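Local structure of 6-carboxyhexanoate--CoA ligase (Aquifex aeolicus, 5TVA) at residues I89-E92 with V93-A97; F218-R221 with K222-S225; I228-L231 with T232-V236. The protein is a BioW-family CoA ligase, a single-chain alpha/beta protein modelled with adenosine monophosphate and coenzyme A bound. All blocks are in the same frame, centred on the assembly; numbering follows the deposited sequence.

Contact 1: I89-E92 with V93-A97; sequences IKEE and VAKKA
Lys95 leans across Glu91, one helical turn earlier. Its CB and CG pass beside the carbonyl oxygen of Glu91, with Lys95 CG 3.4 Å from Glu91 O. CD then lies against the other side chain at a slant, Lys95 CD being 3.6 Å from Glu91 CG. Beyond CD the chain bends twice, at chi3 (71°) and chi4 (66°), and Lys95 NZ stays 5.3 Å from Glu91 OE1. The opposite charges probably attract each other at this range, but the contact itself is made by methylenes. Glu91 and Lys95 also both touch Val81 of helix 73-85.

This is the first turn of helix 91-102, with Lys90 at the N-cap position. The cap residue contributes its carbonyl: Ala94 N donates to Lys90 O at 3.1 Å, almost straight at the hydrogen (170°). Val93 N makes a second, weak bond to the same oxygen. The next two steps follow the i to i-4 pattern, Lys95 N to Glu91 O at 2.8 Å and Lys96 N to Glu92 O at 3.0 Å.

The inner side of the turn is apolar. Ile89 precedes the cap and reaches forward with its CG2 branch, which meets Val93 CG1 at 3.8 Å. The two side chains cross at about a right angle. The same methyl, Ile89 CG2, lies 4.2 Å from Ala94 CB. Ile89 CG2 sits anti to the backbone N, on the side where the helix begins, and this leaves CG1 beside that N. Ile89 and Val93 both rest on Phe218 of strand 214-219. Ala94 faces Val81 and Leu84 of helix 73-85.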
loop_
_atom_site.group_PDB
_atom_site.type_symbol
_atom_site.label_atom_id
_atom_site.label_comp_id
_atom_site.label_asym_id
_atom_site.label_seq_id
_atom_site.Cartn_x
_atom_site.Cartn_y
_atom_site.Cartn_z
ATOM N N ILE A 89 -1.147 12.824 -14.906
ATOM C CA ILE A 89 -0.325 13.567 -13.959
ATOM C C ILE A 89 0.775 14.293 -14.720
ATOM O O ILE A 89 1.422 13.710 -15.600
ATOM C CB ILE A 89 0.255 12.623 -12.897
ATOM C CG1 ILE A 89 -0.886 12.043 -12.057
ATOM C CG2 ILE A 89 1.328 13.317 -12.044
ATOM C CD1 ILE A 89 -0.409 11.174 -10.916
ATOM N N LYS A 90 0.970 15.575 -14.403
ATOM C CA LYS A 90 2.078 16.319 -14.984
ATOM C C LYS A 90 3.392 15.673 -14.578
ATOM O O LYS A 90 3.543 15.165 -13.461
ATOM C CB LYS A 90 2.049 17.789 -14.546
ATOM C CG LYS A 90 0.710 18.504 -14.809
ATOM C CD LYS A 90 0.533 18.876 -16.279
ATOM C CE LYS A 90 -0.870 18.521 -16.796
ATOM N NZ LYS A 90 -0.971 17.123 -17.375
ATOM N N GLU A 91 4.345 15.694 -15.511
ATOM C CA GLU A 91 5.591 14.963 -15.334
ATOM C C GLU A 91 6.355 15.435 -14.104
ATOM O O GLU A 91 6.889 14.615 -13.349
ATOM C CB GLU A 91 6.447 15.098 -16.590
ATOM C CG GLU A 91 7.747 14.332 -16.546
ATOM C CD GLU A 91 8.489 14.376 -17.868
ATOM O OE1 GLU A 91 9.326 15.287 -18.058
ATOM O OE2 GLU A 91 8.232 13.490 -18.718
ATOM N N GLU A 92 6.414 16.750 -13.882
ATOM C CA GLU A 92 7.181 17.283 -12.758
ATOM C C GLU A 92 6.562 16.893 -11.425
ATOM O O GLU A 92 7.274 16.787 -10.420
ATOM C CB GLU A 92 7.295 18.808 -12.842
ATOM C CG GLU A 92 7.801 19.367 -14.191
ATOM C CD GLU A 92 6.914 19.031 -15.398
ATOM O OE1 GLU A 92 7.438 19.048 -16.540
ATOM O OE2 GLU A 92 5.705 18.752 -15.209
ATOM N N VAL A 93 5.245 16.701 -11.391
ATOM C CA VAL A 93 4.611 16.177 -10.187
ATOM C C VAL A 93 5.051 14.738 -9.948
ATOM O O VAL A 93 5.499 14.383 -8.853
ATOM C CB VAL A 93 3.079 16.297 -10.292
ATOM C CG1 VAL A 93 2.408 15.539 -9.146
ATOM C CG2 VAL A 93 2.659 17.771 -10.309
ATOM N N ALA A 94 4.942 13.892 -10.978
ATOM C CA ALA A 94 5.423 12.520 -10.852
ATOM C C ALA A 94 6.883 12.487 -10.412
ATOM O O ALA A 94 7.266 11.660 -9.574
ATOM C CB ALA A 94 5.234 11.766 -12.171
ATOM N N LYS A 95 7.706 13.411 -10.932
ATOM C CA LYS A 95 9.138 13.384 -10.630
ATOM C C LYS A 95 9.417 13.779 -9.187
ATOM O O LYS A 95 10.321 13.219 -8.551
ATOM C CB LYS A 95 9.907 14.290 -11.598
ATOM C CG LYS A 95 10.117 13.670 -12.988
ATOM C CD LYS A 95 10.364 14.724 -14.060
ATOM C CE LYS A 95 11.726 15.375 -13.922
ATOM N NZ LYS A 95 12.839 14.418 -14.162
ATOM N N LYS A 96 8.648 14.732 -8.643
ATOM C CA LYS A 96 8.881 15.158 -7.265
ATOM C C LYS A 96 8.503 14.059 -6.281
ATOM O O LYS A 96 9.178 13.875 -5.258
ATOM C CB LYS A 96 8.115 16.448 -6.958
ATOM C CG LYS A 96 8.243 16.888 -5.494
ATOM C CD LYS A 96 8.438 18.393 -5.349
ATOM C CE LYS A 96 9.926 18.769 -5.385
ATOM N NZ LYS A 96 10.581 18.708 -4.039
ATOM N N ALA A 97 7.432 13.319 -6.573
ATOM C CA ALA A 97 7.143 12.096 -5.830
ATOM C C ALA A 97 8.363 11.179 -5.766
ATOM O O ALA A 97 8.835 10.836 -4.675
ATOM C CB ALA A 97 5.962 11.365 -6.465
#

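Contact 2: F218-R221 with K222-S225; sequences FVSR and KELS
Ser220 meets Glu223 through the backbone: Glu223 N donates to Ser220 O at 2.9 Å. A second bond of the same span follows, Leu224 N to Arg221 O at 3.0 Å. Both link residues three apart, as in 3-10 turns.

Two waters bridge the turn. One accepts from Ser220 N and donates to Glu223 OE2, the water oxygen lying 3.3 Å from that carboxylate atom. The other accepts from Lys222 N and lies 2.9 Å from Ser220 OG. The turn joins strand 214-219 to helix 224-233, and Glu223 takes the N-cap position of that helix.

Among the side chains, Ser220 OG faces the aliphatic part of Lys222, with Ser220 OG 3.4 Å from Lys222 CE. Lys222 CG stands between the backbone N and the carbonyl carbon (chi1 74°), which turns the chain back along the serine. The apolar touch is light: Val219 CG2 lies 4.3 Å from Leu224 CD1. Leu224 also packs on Leu117 of strand 116-119. The Arg221 guanidinium leads away from the turn, to long, weak ion pairs with Asp119 and Glu124.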
loop_
_atom_site.group_PDB
_atom_site.type_symbol
_atom_site.label_atom_id
_atom_site.label_comp_id
_atom_site.label_asym_id
_atom_site.label_seq_id
_atom_site.Cartn_x
_atom_site.Cartn_y
_atom_site.Cartn_z
ATOM N N PHE A 218 -1.444 10.074 -5.142
ATOM C CA PHE A 218 -1.754 11.265 -5.940
ATOM C C PHE A 218 -3.251 11.546 -5.834
ATOM O O PHE A 218 -4.068 10.755 -6.330
ATOM C CB PHE A 218 -1.318 11.079 -7.392
ATOM C CG PHE A 218 0.172 10.892 -7.552
ATOM C CD1 PHE A 218 1.017 11.985 -7.625
ATOM C CD2 PHE A 218 0.731 9.612 -7.588
ATOM C CE1 PHE A 218 2.386 11.812 -7.748
ATOM C CE2 PHE A 218 2.101 9.436 -7.715
ATOM C CZ PHE A 218 2.920 10.528 -7.804
ATOM N N VAL A 219 -3.611 12.664 -5.181
ATOM C CA VAL A 219 -5.002 12.993 -4.868
ATOM C C VAL A 219 -5.344 14.415 -5.308
ATOM O O VAL A 219 -4.509 15.321 -5.278
ATOM C CB VAL A 219 -5.319 12.852 -3.354
ATOM C CG1 VAL A 219 -5.069 11.424 -2.848
ATOM C CG2 VAL A 219 -4.534 13.875 -2.541
ATOM N N SER A 220 -6.602 14.613 -5.687
ATOM C CA SER A 220 -7.111 15.949 -5.976
ATOM C C SER A 220 -7.428 16.654 -4.660
ATOM O O SER A 220 -8.209 16.131 -3.856
ATOM C CB SER A 220 -8.351 15.851 -6.855
ATOM O OG SER A 220 -8.684 17.117 -7.391
ATOM N N ARG A 221 -6.806 17.818 -4.419
ATOM C CA ARG A 221 -7.000 18.479 -3.131
ATOM C C ARG A 221 -8.473 18.712 -2.816
ATOM O O ARG A 221 -8.868 18.646 -1.650
ATOM C CB ARG A 221 -6.264 19.820 -3.037
ATOM C CG ARG A 221 -6.229 20.288 -1.581
ATOM C CD ARG A 221 -6.057 21.775 -1.402
ATOM N NE ARG A 221 -4.684 22.214 -1.162
ATOM C CZ ARG A 221 -4.244 22.747 -0.022
ATOM N NH1 ARG A 221 -5.059 22.891 1.018
ATOM N NH2 ARG A 221 -2.974 23.123 0.080
ATOM N N LYS A 222 -9.299 18.975 -3.826
ATOM C CA LYS A 222 -10.689 19.289 -3.528
ATOM C C LYS A 222 -11.423 18.120 -2.891
ATOM O O LYS A 222 -12.503 18.326 -2.330
ATOM C CB LYS A 222 -11.413 19.739 -4.803
ATOM C CG LYS A 222 -11.705 18.601 -5.732
ATOM C CD LYS A 222 -12.237 19.054 -7.081
ATOM C CE LYS A 222 -11.821 18.039 -8.137
ATOM N NZ LYS A 222 -12.947 17.831 -9.084
ATOM N N GLU A 223 -10.862 16.912 -2.967
ATOM C CA GLU A 223 -11.453 15.691 -2.429
ATOM C C GLU A 223 -10.680 15.149 -1.238
ATOM O O GLU A 223 -10.925 14.005 -0.831
ATOM C CB GLU A 223 -11.503 14.600 -3.503
ATOM C CG GLU A 223 -12.347 14.878 -4.738
ATOM C CD GLU A 223 -11.993 13.923 -5.871
ATOM O OE1 GLU A 223 -12.013 14.346 -7.052
ATOM O OE2 GLU A 223 -11.668 12.745 -5.578
ATOM N N LEU A 224 -9.742 15.930 -0.686
ATOM C CA LEU A 224 -8.811 15.411 0.313
ATOM C C LEU A 224 -9.541 14.830 1.517
ATOM O O LEU A 224 -9.224 13.723 1.983
ATOM C CB LEU A 224 -7.844 16.514 0.751
ATOM C CG LEU A 224 -6.821 16.178 1.840
ATOM C CD1 LEU A 224 -5.833 15.084 1.397
ATOM C CD2 LEU A 224 -6.059 17.397 2.258
ATOM N N SER A 225 -10.524 15.567 2.038
ATOM C CA SER A 225 -11.192 15.146 3.268
ATOM C C SER A 225 -11.948 13.843 3.082
ATOM O O SER A 225 -11.912 12.976 3.956
ATOM C CB SER A 225 -12.142 16.240 3.759
ATOM O OG SER A 225 -11.379 17.348 4.206
HETATM O O HOH W 1 -8.419 12.533 -5.800
HETATM O O HOH W 2 -8.205 19.900 -6.607
#

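Contact 3: I228-L231 with T232-V236; sequences IECL and TQKVV
Thr232 folds back over Ile228. Thr232 N donates to Ile228 O at 3.0 Å. The hydroxyl comes to the same oxygen, Thr232 OG1 lying 2.8 Å from Ile228 O. Whether its proton goes there is not settled. A chi1 of 66° turns OG1 back to that carbonyl and sets CG2 anti to the threonine's own carbonyl carbon. The methyl flanks the oxygen too, with Thr232 CG2 3.4 Å from Ile228 O.

Gln233 N to Glu229 O is weak, and Lys234 N to Cys230 O is weak and long at 3.4 Å. The side chains of Gln233 and Glu229 meet at a slant: Gln233 OE1 lies 3.9 Å from Glu229 CG, with amide and carboxylate planes 48° apart. Toward its C-terminal part helix 224-233 gives way to the chain leading to strand 236-239, and its bonds weaken there.

Cys230 SG passes 4.1 Å from Lys234 CD, and that sulfur is tied to Cys173 by a disulfide, which joins this helix to helix 158-173. Lys169 of helix 158-173 hydrogen-bonds the carbonyls of Cys230 and Lys234, and weakly that of Leu231, consistent with favourable pairing with the helix's negative end. Lys234 NZ forms a salt bridge with Glu57.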
loop_
_atom_site.group_PDB
_atom_site.type_symbol
_atom_site.label_atom_id
_atom_site.label_comp_id
_atom_site.label_asym_id
_atom_site.label_seq_id
_atom_site.Cartn_x
_atom_site.Cartn_y
_atom_site.Cartn_z
ATOM N N ILE A 228 -9.312 10.871 2.785
ATOM C CA ILE A 228 -8.749 10.433 4.061
ATOM C C ILE A 228 -9.772 9.634 4.854
ATOM O O ILE A 228 -9.462 8.570 5.406
ATOM C CB ILE A 228 -8.239 11.632 4.878
ATOM C CG1 ILE A 228 -7.176 12.403 4.104
ATOM C CG2 ILE A 228 -7.669 11.163 6.227
ATOM C CD1 ILE A 228 -6.506 13.474 4.935
ATOM N N GLU A 229 -11.008 10.131 4.931
ATOM C CA GLU A 229 -12.044 9.359 5.601
ATOM C C GLU A 229 -12.168 7.965 4.994
ATOM O O GLU A 229 -12.336 6.979 5.717
ATOM C CB GLU A 229 -13.379 10.090 5.527
ATOM C CG GLU A 229 -14.498 9.338 6.175
ATOM C CD GLU A 229 -15.819 10.104 6.125
ATOM O OE1 GLU A 229 -16.307 10.383 5.013
ATOM O OE2 GLU A 229 -16.362 10.446 7.204
ATOM N N CYS A 230 -12.134 7.870 3.664
ATOM C CA CYS A 230 -12.317 6.579 3.007
ATOM C C CYS A 230 -11.141 5.657 3.295
ATOM O O CYS A 230 -11.332 4.492 3.665
ATOM C CB CYS A 230 -12.490 6.769 1.499
ATOM S SG CYS A 230 -12.924 5.271 0.611
ATOM N N LEU A 231 -9.919 6.183 3.175
ATOM C CA LEU A 231 -8.735 5.360 3.390
ATOM C C LEU A 231 -8.704 4.790 4.803
ATOM O O LEU A 231 -8.237 3.663 5.009
ATOM C CB LEU A 231 -7.461 6.170 3.122
ATOM C CG LEU A 231 -7.210 6.677 1.703
ATOM C CD1 LEU A 231 -6.070 7.702 1.686
ATOM C CD2 LEU A 231 -6.911 5.501 0.789
ATOM N N THR A 232 -9.179 5.562 5.799
ATOM C CA THR A 232 -8.913 5.225 7.185
ATOM C C THR A 232 -10.118 4.682 7.939
ATOM O O THR A 232 -9.935 4.130 9.031
ATOM C CB THR A 232 -8.338 6.442 7.936
ATOM O OG1 THR A 232 -9.311 7.516 8.031
ATOM C CG2 THR A 232 -7.091 6.939 7.241
ATOM N N GLN A 233 -11.326 4.775 7.379
ATOM C CA GLN A 233 -12.529 4.405 8.109
ATOM C C GLN A 233 -13.454 3.472 7.330
ATOM O O GLN A 233 -14.101 2.618 7.930
ATOM C CB GLN A 233 -13.306 5.672 8.534
ATOM C CG GLN A 233 -12.508 6.589 9.477
ATOM C CD GLN A 233 -13.329 7.747 10.109
ATOM O OE1 GLN A 233 -14.515 7.950 9.816
ATOM N NE2 GLN A 233 -12.676 8.509 10.974
ATOM N N LYS A 234 -13.571 3.612 6.019
ATOM C CA LYS A 234 -14.541 2.784 5.319
ATOM C C LYS A 234 -14.041 1.332 5.218
ATOM O O LYS A 234 -12.848 1.074 5.046
ATOM C CB LYS A 234 -14.825 3.374 3.943
ATOM C CG LYS A 234 -15.949 2.673 3.198
ATOM C CD LYS A 234 -16.355 3.442 1.956
ATOM C CE LYS A 234 -17.181 2.570 1.023
ATOM N NZ LYS A 234 -18.382 2.009 1.688
ATOM N N VAL A 235 -14.957 0.379 5.370
ATOM C CA VAL A 235 -14.625 -1.039 5.420
ATOM C C VAL A 235 -14.967 -1.648 4.068
ATOM O O VAL A 235 -16.134 -1.632 3.648
ATOM C CB VAL A 235 -15.360 -1.757 6.565
ATOM C CG1 VAL A 235 -15.058 -3.254 6.537
ATOM C CG2 VAL A 235 -14.943 -1.183 7.906
ATOM N N VAL A 236 -13.948 -2.158 3.378
ATOM C CA VAL A 236 -14.072 -2.642 2.007
ATOM C C VAL A 236 -13.543 -4.066 1.916
ATOM O O VAL A 236 -12.384 -4.323 2.259
ATOM C CB VAL A 236 -13.316 -1.740 1.023
ATOM C CG1 VAL A 236 -13.374 -2.334 -0.368
ATOM C CG2 VAL A 236 -13.907 -0.356 1.042
HETATM O O HOH W 3 -16.528 7.545 8.537
#

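Contacts 2 and 3 share helix 224-233, one entering it and the other leaving it, with centres 14 Å apart. Contact 1 opens a different helix, 91-102, yet it meets contact 2 directly. The ring of Phe218 lies against it, with Ala97 CB 3.4 Å from Phe218 CZ, so strand 214-219 passes from the apolar side of one helix to the start of another. Contact 1 is partly buried and combines an apolar inner side with a charged outer one. Contacts 2 and 3 lie at the surface. Two waters bridge the turn of contact 2; contact 3 is tied to its neighbours by a disulfide, hydrogen bonds from Lys169 and the Lys234 salt bridge.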